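Local coordinates for translation initiation factor eif-2b-like protein (Chaetomium thermophilum, PDB 4ZEO) that forms the delta subunit of eIF2B, the guanine nucleotide exchange factor for eIF2, and probably acts in translation initiation, at residues 365-379 and 424-436. Residues are numbered along the deposited sequence; the frame is centred on the assembly and turned at random.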
ATOM      1  N   ASN A 365      -2.471 -12.176  11.986  1.00 50.18           N
ATOM      2  CA  ASN A 365      -2.732 -13.597  11.706  1.00 49.41           C
ATOM      3  C   ASN A 365      -2.342 -14.025  10.290  1.00 47.77           C
ATOM      4  O   ASN A 365      -2.554 -15.165   9.901  1.00 50.48           O
ATOM      5  CB  ASN A 365      -4.208 -13.928  11.980  1.00 49.41           C
ATOM      6  CG  ASN A 365      -5.145 -13.390  10.922  1.00 48.24           C
ATOM      7  OD1 ASN A 365      -4.784 -12.529  10.098  1.00 48.25           O
ATOM      8  ND2 ASN A 365      -6.372 -13.860  10.957  1.00 47.46           N
ATOM      9  N   GLY A 366      -1.834 -13.091   9.501  1.00 44.66           N
ATOM     10  CA  GLY A 366      -1.357 -13.396   8.167  1.00 41.53           C
ATOM     11  C   GLY A 366      -2.393 -13.237   7.061  1.00 41.51           C
ATOM     12  O   GLY A 366      -2.128 -13.562   5.916  1.00 42.02           O
ATOM     13  N   SER A 367      -3.586 -12.769   7.383  1.00 41.75           N
ATOM     14  CA  SER A 367      -4.614 -12.622   6.356  1.00 40.56           C
ATOM     15  C   SER A 367      -4.488 -11.301   5.627  1.00 38.87           C
ATOM     16  O   SER A 367      -3.940 -10.338   6.155  1.00 39.83           O
ATOM     17  CB  SER A 367      -6.020 -12.771   6.953  1.00 42.30           C
ATOM     18  OG  SER A 367      -6.264 -11.781   7.932  1.00 45.52           O
ATOM     19  N   LEU A 368      -5.014 -11.270   4.410  1.00 36.58           N
ATOM     20  CA  LEU A 368      -4.890 -10.125   3.536  1.00 33.09           C
ATOM     21  C   LEU A 368      -6.199  -9.350   3.502  1.00 38.18           C
ATOM     22  O   LEU A 368      -7.266  -9.914   3.251  1.00 40.14           O
ATOM     23  CB  LEU A 368      -4.490 -10.555   2.129  1.00 29.46           C
ATOM     24  CG  LEU A 368      -4.574  -9.465   1.046  1.00 29.25           C
ATOM     25  CD1 LEU A 368      -3.421  -8.413   1.155  1.00 24.54           C
ATOM     26  CD2 LEU A 368      -4.620 -10.115  -0.331  1.00 25.64           C
ATOM     27  N   HIS A 369      -6.094  -8.068   3.833  1.00 38.45           N
ATOM     28  CA  HIS A 369      -7.173  -7.112   3.708  1.00 39.23           C
ATOM     29  C   HIS A 369      -7.124  -6.528   2.294  1.00 38.76           C
ATOM     30  O   HIS A 369      -6.146  -5.914   1.912  1.00 38.37           O
ATOM     31  CB  HIS A 369      -7.018  -6.026   4.762  1.00 41.45           C
ATOM     32  CG  HIS A 369      -8.262  -5.245   5.016  1.00 44.69           C
ATOM     33  ND1 HIS A 369      -8.309  -3.871   4.916  1.00 46.67           N
ATOM     34  CD2 HIS A 369      -9.510  -5.639   5.366  1.00 45.91           C
ATOM     35  CE1 HIS A 369      -9.529  -3.455   5.197  1.00 48.11           C
ATOM     36  NE2 HIS A 369     -10.276  -4.507   5.472  1.00 47.29           N
ATOM     37  N   ALA A 370      -8.152  -6.771   1.495  1.00 39.08           N
ATOM     38  CA  ALA A 370      -8.090  -6.431   0.074  1.00 37.63           C
ATOM     39  C   ALA A 370      -9.511  -6.182  -0.452  1.00 40.29           C
ATOM     40  O   ALA A 370     -10.476  -6.574   0.210  1.00 44.07           O
ATOM     41  CB  ALA A 370      -7.376  -7.548  -0.709  1.00 34.87           C
ATOM     42  N   PRO A 371      -9.647  -5.531  -1.628  1.00 39.33           N
ATOM     43  CA  PRO A 371     -10.997  -5.270  -2.148  1.00 42.40           C
ATOM     44  C   PRO A 371     -11.822  -6.533  -2.267  1.00 42.99           C
ATOM     45  O   PRO A 371     -11.326  -7.604  -2.641  1.00 43.86           O
ATOM     46  CB  PRO A 371     -10.739  -4.674  -3.535  1.00 42.18           C
ATOM     47  CG  PRO A 371      -9.434  -4.031  -3.418  1.00 40.84           C
ATOM     48  CD  PRO A 371      -8.619  -4.953  -2.517  1.00 38.63           C
ATOM     49  N   SER A 372     -13.095  -6.373  -1.966  1.00 44.03           N
ATOM     50  CA  SER A 372     -14.022  -7.474  -1.869  1.00 45.38           C
ATOM     51  C   SER A 372     -14.037  -8.300  -3.171  1.00 45.74           C
ATOM     52  O   SER A 372     -14.085  -7.748  -4.274  1.00 47.49           O
ATOM     53  CB  SER A 372     -15.393  -6.907  -1.523  1.00 47.51           C
ATOM     54  OG  SER A 372     -16.414  -7.809  -1.841  1.00 50.68           O
ATOM     55  N   GLY A 373     -13.977  -9.623  -3.034  1.00 43.91           N
ATOM     56  CA  GLY A 373     -13.853 -10.524  -4.174  1.00 43.46           C
ATOM     57  C   GLY A 373     -12.448 -11.106  -4.350  1.00 42.91           C
ATOM     58  O   GLY A 373     -12.284 -12.105  -5.051  1.00 44.10           O
ATOM     59  N   THR A 374     -11.445 -10.528  -3.673  1.00 40.13           N
ATOM     60  CA  THR A 374     -10.081 -11.063  -3.689  1.00 36.38           C
ATOM     61  C   THR A 374     -10.021 -12.451  -3.051  1.00 38.24           C
ATOM     62  O   THR A 374      -9.331 -13.352  -3.550  1.00 37.24           O
ATOM     63  CB  THR A 374      -9.100 -10.130  -2.938  1.00 35.98           C
ATOM     64  OG1 THR A 374      -9.022  -8.878  -3.626  1.00 37.90           O
ATOM     65  CG2 THR A 374      -7.690 -10.744  -2.833  1.00 30.91           C
ATOM     66  N   ALA A 375     -10.755 -12.609  -1.946  1.00 40.04           N
ATOM     67  CA  ALA A 375     -10.809 -13.865  -1.207  1.00 39.79           C
ATOM     68  C   ALA A 375     -11.382 -15.003  -2.047  1.00 41.07           C
ATOM     69  O   ALA A 375     -10.893 -16.129  -1.977  1.00 38.91           O
ATOM     70  CB  ALA A 375     -11.627 -13.702   0.067  1.00 40.15           C
ATOM     71  N   ASP A 376     -12.406 -14.709  -2.847  1.00 43.71           N
ATOM     72  CA  ASP A 376     -13.007 -15.746  -3.684  1.00 45.62           C
ATOM     73  C   ASP A 376     -11.990 -16.244  -4.703  1.00 44.65           C
ATOM     74  O   ASP A 376     -11.901 -17.448  -4.952  1.00 47.79           O
ATOM     75  CB  ASP A 376     -14.273 -15.230  -4.363  1.00 46.95           C
ATOM     76  CG  ASP A 376     -15.292 -14.747  -3.368  1.00 50.70           C
ATOM     77  OD1 ASP A 376     -16.025 -15.576  -2.801  1.00 53.36           O
ATOM     78  OD2 ASP A 376     -15.343 -13.538  -3.110  1.00 52.40           O
ATOM     79  N   VAL A 377     -11.219 -15.317  -5.267  1.00 41.74           N
ATOM     80  CA  VAL A 377     -10.169 -15.655  -6.224  1.00 41.38           C
ATOM     81  C   VAL A 377      -9.081 -16.536  -5.586  1.00 41.56           C
ATOM     82  O   VAL A 377      -8.739 -17.589  -6.133  1.00 44.66           O
ATOM     83  CB  VAL A 377      -9.511 -14.380  -6.796  1.00 39.63           C
ATOM     84  CG1 VAL A 377      -8.412 -14.731  -7.799  1.00 37.25           C
ATOM     85  CG2 VAL A 377     -10.555 -13.517  -7.458  1.00 40.76           C
ATOM     86  N   ALA A 378      -8.579 -16.123  -4.419  1.00 38.71           N
ATOM     87  CA  ALA A 378      -7.566 -16.885  -3.681  1.00 36.09           C
ATOM     88  C   ALA A 378      -8.085 -18.265  -3.231  1.00 39.59           C
ATOM     89  O   ALA A 378      -7.358 -19.253  -3.267  1.00 42.60           O
ATOM     90  CB  ALA A 378      -7.071 -16.094  -2.475  1.00 32.49           C
ATOM     91  N   MET A 379      -9.324 -18.326  -2.766  1.00 39.92           N
ATOM     92  CA  MET A 379      -9.906 -19.606  -2.377  1.00 43.32           C
ATOM     93  C   MET A 379     -10.044 -20.568  -3.562  1.00 43.35           C
ATOM     94  O   MET A 379      -9.735 -21.760  -3.448  1.00 44.83           O
ATOM     95  CB  MET A 379     -11.272 -19.399  -1.727  1.00 48.08           C
ATOM     96  CG  MET A 379     -11.201 -18.818  -0.307  1.00 52.81           C
ATOM     97  SD  MET A 379     -12.795 -18.728   0.549  1.00 71.57           S
ATOM     98  CE  MET A 379     -13.579 -17.412  -0.365  1.00 59.08           C
ATOM     99  N   LEU A 424     -16.914  -1.904   4.318  1.00111.46           N
ATOM    100  CA  LEU A 424     -17.721  -2.877   3.568  1.00106.32           C
ATOM    101  C   LEU A 424     -17.128  -3.383   2.240  1.00103.16           C
ATOM    102  O   LEU A 424     -17.433  -4.493   1.808  1.00103.99           O
ATOM    103  CB  LEU A 424     -19.106  -2.277   3.283  1.00108.67           C
ATOM    104  N   LEU A 425     -16.318  -2.570   1.577  1.00 94.75           N
ATOM    105  CA  LEU A 425     -15.827  -2.937   0.257  1.00 86.00           C
ATOM    106  C   LEU A 425     -14.482  -3.682   0.298  1.00 72.94           C
ATOM    107  O   LEU A 425     -13.765  -3.761  -0.698  1.00 66.60           O
ATOM    108  CB  LEU A 425     -15.744  -1.668  -0.598  1.00 86.41           C
ATOM    109  CG  LEU A 425     -14.930  -0.503  -0.028  1.00 84.42           C
ATOM    110  CD1 LEU A 425     -13.443  -0.639  -0.372  1.00 77.55           C
ATOM    111  CD2 LEU A 425     -15.478   0.824  -0.517  1.00 86.53           C
ATOM    112  N   PHE A 426     -14.187  -4.266   1.452  1.00 67.52           N
ATOM    113  CA  PHE A 426     -12.991  -5.067   1.657  1.00 59.49           C
ATOM    114  C   PHE A 426     -13.414  -6.448   2.115  1.00 54.70           C
ATOM    115  O   PHE A 426     -14.472  -6.591   2.726  1.00 54.54           O
ATOM    116  CB  PHE A 426     -12.070  -4.429   2.705  1.00 60.58           C
ATOM    117  CG  PHE A 426     -11.394  -3.171   2.246  1.00 63.27           C
ATOM    118  CD1 PHE A 426     -10.470  -3.203   1.205  1.00 61.80           C
ATOM    119  CD2 PHE A 426     -11.710  -1.942   2.831  1.00 66.42           C
ATOM    120  CE1 PHE A 426      -9.857  -2.042   0.768  1.00 61.84           C
ATOM    121  CE2 PHE A 426     -11.095  -0.769   2.399  1.00 66.61           C
ATOM    122  CZ  PHE A 426     -10.164  -0.822   1.366  1.00 64.31           C
ATOM    123  N   ASP A 427     -12.624  -7.470   1.789  1.00 50.17           N
ATOM    124  CA  ASP A 427     -12.856  -8.783   2.380  1.00 48.82           C
ATOM    125  C   ASP A 427     -11.526  -9.324   2.944  1.00 48.19           C
ATOM    126  O   ASP A 427     -10.457  -8.736   2.745  1.00 48.37           O
ATOM    127  CB  ASP A 427     -13.519  -9.761   1.384  1.00 46.32           C
ATOM    128  CG  ASP A 427     -12.623 -10.151   0.198  1.00 44.50           C
ATOM    129  OD1 ASP A 427     -11.402  -9.922   0.222  1.00 43.31           O
ATOM    130  OD2 ASP A 427     -13.159 -10.703  -0.782  1.00 44.27           O
ATOM    131  N   ASN A 428     -11.598 -10.431   3.667  1.00 48.43           N
ATOM    132  CA  ASN A 428     -10.419 -11.009   4.278  1.00 46.04           C
ATOM    133  C   ASN A 428      -9.966 -12.303   3.629  1.00 43.51           C
ATOM    134  O   ASN A 428     -10.730 -13.262   3.543  1.00 45.38           O
ATOM    135  CB  ASN A 428     -10.691 -11.245   5.754  1.00 47.88           C
ATOM    136  CG  ASN A 428      -9.457 -11.622   6.512  1.00 49.15           C
ATOM    137  OD1 ASN A 428      -9.306 -12.773   6.924  1.00 52.13           O
ATOM    138  ND2 ASN A 428      -8.536 -10.672   6.671  1.00 48.04           N
ATOM    139  N   THR A 429      -8.720 -12.344   3.173  1.00 38.96           N
ATOM    140  CA  THR A 429      -8.211 -13.598   2.636  1.00 37.44           C
ATOM    141  C   THR A 429      -7.349 -14.284   3.685  1.00 37.12           C
ATOM    142  O   THR A 429      -6.235 -13.825   3.981  1.00 33.60           O
ATOM    143  CB  THR A 429      -7.395 -13.400   1.324  1.00 38.07           C
ATOM    144  OG1 THR A 429      -8.231 -12.835   0.295  1.00 37.34           O
ATOM    145  CG2 THR A 429      -6.863 -14.740   0.832  1.00 37.13           C
ATOM    146  N   HIS A 430      -7.848 -15.413   4.211  1.00 40.75           N
ATOM    147  CA  HIS A 430      -7.152 -16.172   5.262  1.00 42.40           C
ATOM    148  C   HIS A 430      -5.813 -16.661   4.704  1.00 43.00           C
ATOM    149  O   HIS A 430      -5.719 -16.969   3.519  1.00 41.18           O
ATOM    150  CB  HIS A 430      -7.996 -17.354   5.711  1.00 45.55           C
ATOM    151  CG  HIS A 430      -7.509 -18.007   6.966  1.00 48.84           C
ATOM    152  ND1 HIS A 430      -6.420 -18.853   6.981  1.00 48.32           N
ATOM    153  CD2 HIS A 430      -8.000 -18.007   8.228  1.00 50.58           C
ATOM    154  CE1 HIS A 430      -6.226 -19.298   8.209  1.00 49.37           C
ATOM    155  NE2 HIS A 430      -7.179 -18.808   8.983  1.00 50.82           N
ATOM    156  N   GLU A 431      -4.779 -16.727   5.543  1.00 48.13           N
ATOM    157  CA  GLU A 431      -3.430 -17.113   5.092  1.00 50.65           C
ATOM    158  C   GLU A 431      -3.385 -18.512   4.440  1.00 47.69           C
ATOM    159  O   GLU A 431      -2.505 -18.820   3.648  1.00 45.85           O
ATOM    160  CB  GLU A 431      -2.438 -17.030   6.245  1.00 59.94           C
ATOM    161  CG  GLU A 431      -2.264 -18.313   7.036  1.00 71.34           C
ATOM    162  CD  GLU A 431      -1.084 -18.228   7.976  1.00 82.70           C
ATOM    163  OE1 GLU A 431      -0.994 -19.062   8.908  1.00 90.82           O
ATOM    164  OE2 GLU A 431      -0.239 -17.322   7.768  1.00 85.43           O
ATOM    165  N   ARG A 432      -4.346 -19.341   4.799  1.00 47.43           N
ATOM    166  CA  ARG A 432      -4.515 -20.683   4.274  1.00 47.87           C
ATOM    167  C   ARG A 432      -4.675 -20.636   2.730  1.00 37.98           C
ATOM    168  O   ARG A 432      -4.414 -21.622   2.022  1.00 38.81           O
ATOM    169  CB  ARG A 432      -5.717 -21.317   5.004  1.00 48.63           C
ATOM    170  CG  ARG A 432      -6.411 -22.456   4.358  1.00 50.58           C
ATOM    171  CD  ARG A 432      -7.877 -22.602   4.869  1.00 75.05           C
ATOM    172  NE  ARG A 432      -8.025 -22.394   6.310  1.00 75.17           N
ATOM    173  CZ  ARG A 432      -8.931 -21.585   6.860  1.00 74.18           C
ATOM    174  NH1 ARG A 432      -8.991 -21.450   8.177  1.00 74.64           N
ATOM    175  NH2 ARG A 432      -9.786 -20.911   6.097  1.00 73.84           N
ATOM    176  N   TYR A 433      -5.142 -19.500   2.217  1.00 34.48           N
ATOM    177  CA  TYR A 433      -5.345 -19.356   0.780  1.00 34.51           C
ATOM    178  C   TYR A 433      -4.241 -18.556   0.133  1.00 35.25           C
ATOM    179  O   TYR A 433      -4.371 -18.137  -1.031  1.00 36.26           O
ATOM    180  CB  TYR A 433      -6.704 -18.715   0.465  1.00 34.80           C
ATOM    181  CG  TYR A 433      -7.848 -19.414   1.159  1.00 39.09           C
ATOM    182  CD1 TYR A 433      -8.212 -20.726   0.813  1.00 38.28           C
ATOM    183  CD2 TYR A 433      -8.590 -18.761   2.137  1.00 40.12           C
ATOM    184  CE1 TYR A 433      -9.253 -21.358   1.443  1.00 40.30           C
ATOM    185  CE2 TYR A 433      -9.644 -19.395   2.770  1.00 40.12           C
ATOM    186  CZ  TYR A 433      -9.969 -20.685   2.417  1.00 41.20           C
ATOM    187  OH  TYR A 433     -10.999 -21.306   3.052  1.00 45.93           O
ATOM    188  N   ILE A 434      -3.181 -18.292   0.895  1.00 34.98           N
ATOM    189  CA  ILE A 434      -2.030 -17.576   0.362  1.00 34.21           C
ATOM    190  C   ILE A 434      -0.787 -18.462   0.372  1.00 37.13           C
ATOM    191  O   ILE A 434      -0.374 -18.950   1.416  1.00 39.77           O
ATOM    192  CB  ILE A 434      -1.770 -16.279   1.150  1.00 34.55           C
ATOM    193  CG1 ILE A 434      -3.030 -15.408   1.152  1.00 33.88           C
ATOM    194  CG2 ILE A 434      -0.574 -15.512   0.573  1.00 32.09           C
ATOM    195  CD1 ILE A 434      -3.050 -14.342   2.242  1.00 33.14           C
ATOM    196  N   THR A 435      -0.216 -18.691  -0.807  1.00 37.26           N
ATOM    197  CA  THR A 435       0.999 -19.485  -0.952  1.00 37.88           C
ATOM    198  C   THR A 435       2.197 -18.753  -0.356  1.00 40.03           C
ATOM    199  O   THR A 435       2.986 -19.318   0.386  1.00 43.72           O
ATOM    200  CB  THR A 435       1.291 -19.809  -2.431  1.00 38.80           C
ATOM    201  OG1 THR A 435       0.165 -20.487  -3.006  1.00 40.12           O
ATOM    202  CG2 THR A 435       2.537 -20.696  -2.572  1.00 38.39           C
ATOM    203  N   GLY A 436       2.343 -17.485  -0.705  1.00 37.36           N
ATOM    204  CA  GLY A 436       3.435 -16.707  -0.179  1.00 34.89           C
ATOM    205  C   GLY A 436       3.243 -15.235  -0.418  1.00 35.30           C
ATOM    206  O   GLY A 436       2.461 -14.836  -1.284  1.00 34.88           O
TER
HETATM  207  O   HOH W   1      -5.145 -16.163   8.607  1.00 58.30           O
HETATM  208  O   HOH W   2      -8.662 -13.783   9.264  1.00 63.36           O
HETATM  209  O   HOH W   3      -8.802 -10.201   0.771  1.00 35.31           O
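Asp427 reaches from strand 426-429 to the start of helix 374-384, where its OD2 accepts two backbone N-H groups, from Gly373 N at 2.6 Å and Ala375 N at 3.3 Å. The two donors come from opposite faces of the carboxylate, and a chi1 of 67°, with CG between the backbone N and the carbonyl carbon, swings the group to this end. Strands 368-371 and 426-429 pair antiparallel: Leu368 and Thr429 exchange backbone bonds, as do Ala370 and Asp427. A type II turn from Pro371 to Thr374 then leads into the helix.

The buried, tightly packed side is the face bearing Leu368, Ala370, Asp427 and Thr429. Thr429 CG2 meets Ala378 CB at 3.6 Å, while Ile434 CD1 touches Leu368 CB. Farther along the helix, Met379 CG stands 3.3 Å over the centre of the Tyr433 ring, a CH-pi contact, with SD obliquely beside it. Leu368 and Ala378 also rest on strand 387-391. One water, its O 2.7 Å from Asp427 OD1, lies close to Leu368 O and Thr429 OG1 as well.

The other face is looser and more open to solvent. Asn428 ND2 donates to Ser367 OG at 2.8 Å, the oxygen lying in the plane of the Asn428 amide, and one water joins Asn428 OD1 to Asn365 ND2. The His369 and Phe426 rings meet obliquely, planes at 36°, and Phe363 also meets the His369 ring.

Replacing Asp427 by an alanine would probably leave the Gly373 and Ala375 amides without this acceptor and loosen the turn's hold on the strand. The chemistry implies that the Asp427 carboxylate, probably negative and eased by the helix's amino end despite nearby Asp376, ties the three-stranded antiparallel sheet to a helix of the Rossmann-like domain.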